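Local coordinates for protein thermostable monoacylglycerol lipase (PDB 4LHE) that probably hydrolyses monoacylglycerols to free fatty acid and glycerol, as a heat-stable bacterial lipase of the alpha/beta hydrolase fold, at residues 2-7 with 65-70. Residues are numbered along the deposited sequence; the frame is centred on the assembly and turned at random.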
loop_
_atom_site.group_PDB
_atom_site.type_symbol
_atom_site.label_atom_id
_atom_site.label_comp_id
_atom_site.label_asym_id
_atom_site.label_seq_id
_atom_site.Cartn_x
_atom_site.Cartn_y
_atom_site.Cartn_z
ATOM N N SER A 2 12.134 3.219 17.592
ATOM C CA SER A 2 12.018 4.352 18.508
ATOM C C SER A 2 10.521 4.628 18.707
ATOM O O SER A 2 10.103 5.765 18.969
ATOM C CB SER A 2 12.745 5.588 17.965
ATOM O OG SER A 2 13.042 6.512 19.007
ATOM N N GLU A 3 9.723 3.566 18.560
ATOM C CA GLU A 3 8.291 3.614 18.835
ATOM C C GLU A 3 8.062 3.640 20.349
ATOM O O GLU A 3 8.562 2.781 21.089
ATOM C CB GLU A 3 7.567 2.426 18.178
ATOM C CG GLU A 3 7.526 2.490 16.651
ATOM C CD GLU A 3 6.762 1.331 16.031
ATOM O OE1 GLU A 3 6.438 0.369 16.764
ATOM O OE2 GLU A 3 6.497 1.376 14.809
ATOM N N GLN A 4 7.309 4.640 20.798
ATOM C CA GLN A 4 7.128 4.903 22.223
ATOM C C GLN A 4 5.806 4.313 22.722
ATOM O O GLN A 4 5.581 4.197 23.933
ATOM C CB GLN A 4 7.166 6.420 22.464
ATOM C CG GLN A 4 8.072 6.889 23.608
ATOM C CD GLN A 4 9.492 6.360 23.501
ATOM O OE1 GLN A 4 10.071 6.301 22.411
ATOM N NE2 GLN A 4 10.060 5.966 24.637
ATOM N N TYR A 5 4.945 3.925 21.782
ATOM C CA TYR A 5 3.593 3.466 22.099
ATOM C C TYR A 5 3.347 2.026 21.644
ATOM O O TYR A 5 4.001 1.558 20.718
ATOM C CB TYR A 5 2.569 4.407 21.454
ATOM C CG TYR A 5 2.585 5.796 22.035
ATOM C CD1 TYR A 5 3.414 6.780 21.512
ATOM C CD2 TYR A 5 1.767 6.124 23.112
ATOM C CE1 TYR A 5 3.431 8.061 22.050
ATOM C CE2 TYR A 5 1.779 7.393 23.661
ATOM C CZ TYR A 5 2.610 8.359 23.126
ATOM O OH TYR A 5 2.612 9.624 23.669
ATOM N N PRO A 6 2.393 1.327 22.287
ATOM C CA PRO A 6 2.136 -0.082 21.963
ATOM C C PRO A 6 1.201 -0.271 20.745
ATOM O O PRO A 6 0.488 0.654 20.358
ATOM C CB PRO A 6 1.458 -0.593 23.232
ATOM C CG PRO A 6 0.683 0.594 23.724
ATOM C CD PRO A 6 1.506 1.811 23.365
ATOM N N VAL A 7 1.201 -1.467 20.160
ATOM C CA VAL A 7 0.413 -1.736 18.949
ATOM C C VAL A 7 -1.084 -1.832 19.246
ATOM O O VAL A 7 -1.491 -2.553 20.149
ATOM C CB VAL A 7 0.878 -3.042 18.254
ATOM C CG1 VAL A 7 0.036 -3.338 17.025
ATOM C CG2 VAL A 7 2.352 -2.943 17.858
ATOM N N MET A 65 4.366 7.937 14.602
ATOM C CA MET A 65 4.332 8.272 13.183
ATOM C C MET A 65 5.155 9.524 12.864
ATOM O O MET A 65 5.924 9.551 11.897
ATOM C CB MET A 65 2.877 8.508 12.773
ATOM C CG MET A 65 2.728 9.125 11.419
ATOM S SD MET A 65 2.626 7.842 10.182
ATOM C CE MET A 65 1.874 8.775 8.853
ATOM N N GLU A 66 5.009 10.549 13.696
ATOM C CA GLU A 66 5.628 11.852 13.449
ATOM C C GLU A 66 7.151 11.804 13.338
ATOM O O GLU A 66 7.743 12.534 12.541
ATOM C CB GLU A 66 5.226 12.833 14.552
ATOM C CG GLU A 66 5.902 14.175 14.431
ATOM C CD GLU A 66 5.273 15.222 15.309
ATOM O OE1 GLU A 66 4.902 14.915 16.467
ATOM O OE2 GLU A 66 5.152 16.359 14.827
ATOM N N ARG A 67 7.791 10.938 14.117
ATOM C CA ARG A 67 9.258 10.908 14.122
ATOM C C ARG A 67 9.868 10.002 13.044
ATOM O O ARG A 67 11.074 10.060 12.799
ATOM C CB ARG A 67 9.809 10.573 15.522
ATOM C CG ARG A 67 9.622 9.135 15.987
ATOM C CD ARG A 67 10.586 8.763 17.133
ATOM N NE ARG A 67 10.128 9.192 18.461
ATOM C CZ ARG A 67 10.889 9.199 19.557
ATOM N NH1 ARG A 67 12.161 8.816 19.507
ATOM N NH2 ARG A 67 10.382 9.601 20.715
ATOM N N THR A 68 9.042 9.176 12.395
ATOM C CA THR A 68 9.528 8.318 11.316
ATOM C C THR A 68 9.722 9.089 10.024
ATOM O O THR A 68 9.078 10.121 9.801
ATOM C CB THR A 68 8.569 7.153 11.011
ATOM O OG1 THR A 68 7.333 7.669 10.480
ATOM C CG2 THR A 68 8.304 6.347 12.257
ATOM N N THR A 69 10.613 8.578 9.174
ATOM C CA THR A 69 10.806 9.120 7.838
ATOM C C THR A 69 10.299 8.079 6.850
ATOM O O THR A 69 10.070 6.934 7.237
ATOM C CB THR A 69 12.295 9.354 7.550
ATOM O OG1 THR A 69 12.944 8.088 7.362
ATOM C CG2 THR A 69 12.954 10.101 8.712
ATOM N N PHE A 70 10.146 8.454 5.581
ATOM C CA PHE A 70 9.802 7.461 4.555
ATOM C C PHE A 70 10.879 6.383 4.441
ATOM O O PHE A 70 10.594 5.244 4.047
ATOM C CB PHE A 70 9.479 8.110 3.194
ATOM C CG PHE A 70 10.687 8.483 2.368
ATOM C CD1 PHE A 70 11.233 7.587 1.458
ATOM C CD2 PHE A 70 11.242 9.744 2.473
ATOM C CE1 PHE A 70 12.324 7.938 0.680
ATOM C CE2 PHE A 70 12.338 10.102 1.705
ATOM C CZ PHE A 70 12.878 9.203 0.804
#
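Arg67, on helix 62-67, lays its guanidinium against Ser2 and Gln4 of the N-terminal arm; only a side chain of such length can span from helix to arm here. The closer packing is at Ser2, whose backbone O stands 3.3 Å above the plane of the Arg67 guanidinium, offset toward the rim, and lies 3.5 Å from Arg67 CD. A short serine lets this carbonyl oxygen come close over the cation. A bend at chi3 (82°) sets the guanidinium so that Ser2 O and Gln4 OE1 lie over one of its faces. Oxygens so placed suit a positive charge electrostatically, yet none of them makes a hydrogen bond to it; the 2.5 Å between Ser2 OG and Arg67 NH1 has poor bonding geometry and is doubtful as an interaction.

Gln4 forms the loose, exposed side: its OE1 comes no nearer than 3.7 Å to Arg67 NH2, and its flat amide, a polar group at ease in solvent, lies at only 20° to the guanidinium plane. Behind Arg67, Thr68 N and OG1 both turn back to Met65 O, the hydroxyl at 2.7 Å from it. Asp64 takes the backbone N-H groups of Gln4 and Tyr5, while Glu3 turns away from the contact to a salt bridge with Arg54. The arrangement is peripheral packing of an N-terminal extension, ahead of edge strand 14-16, on a short helix of an alpha/beta hydrolase fold.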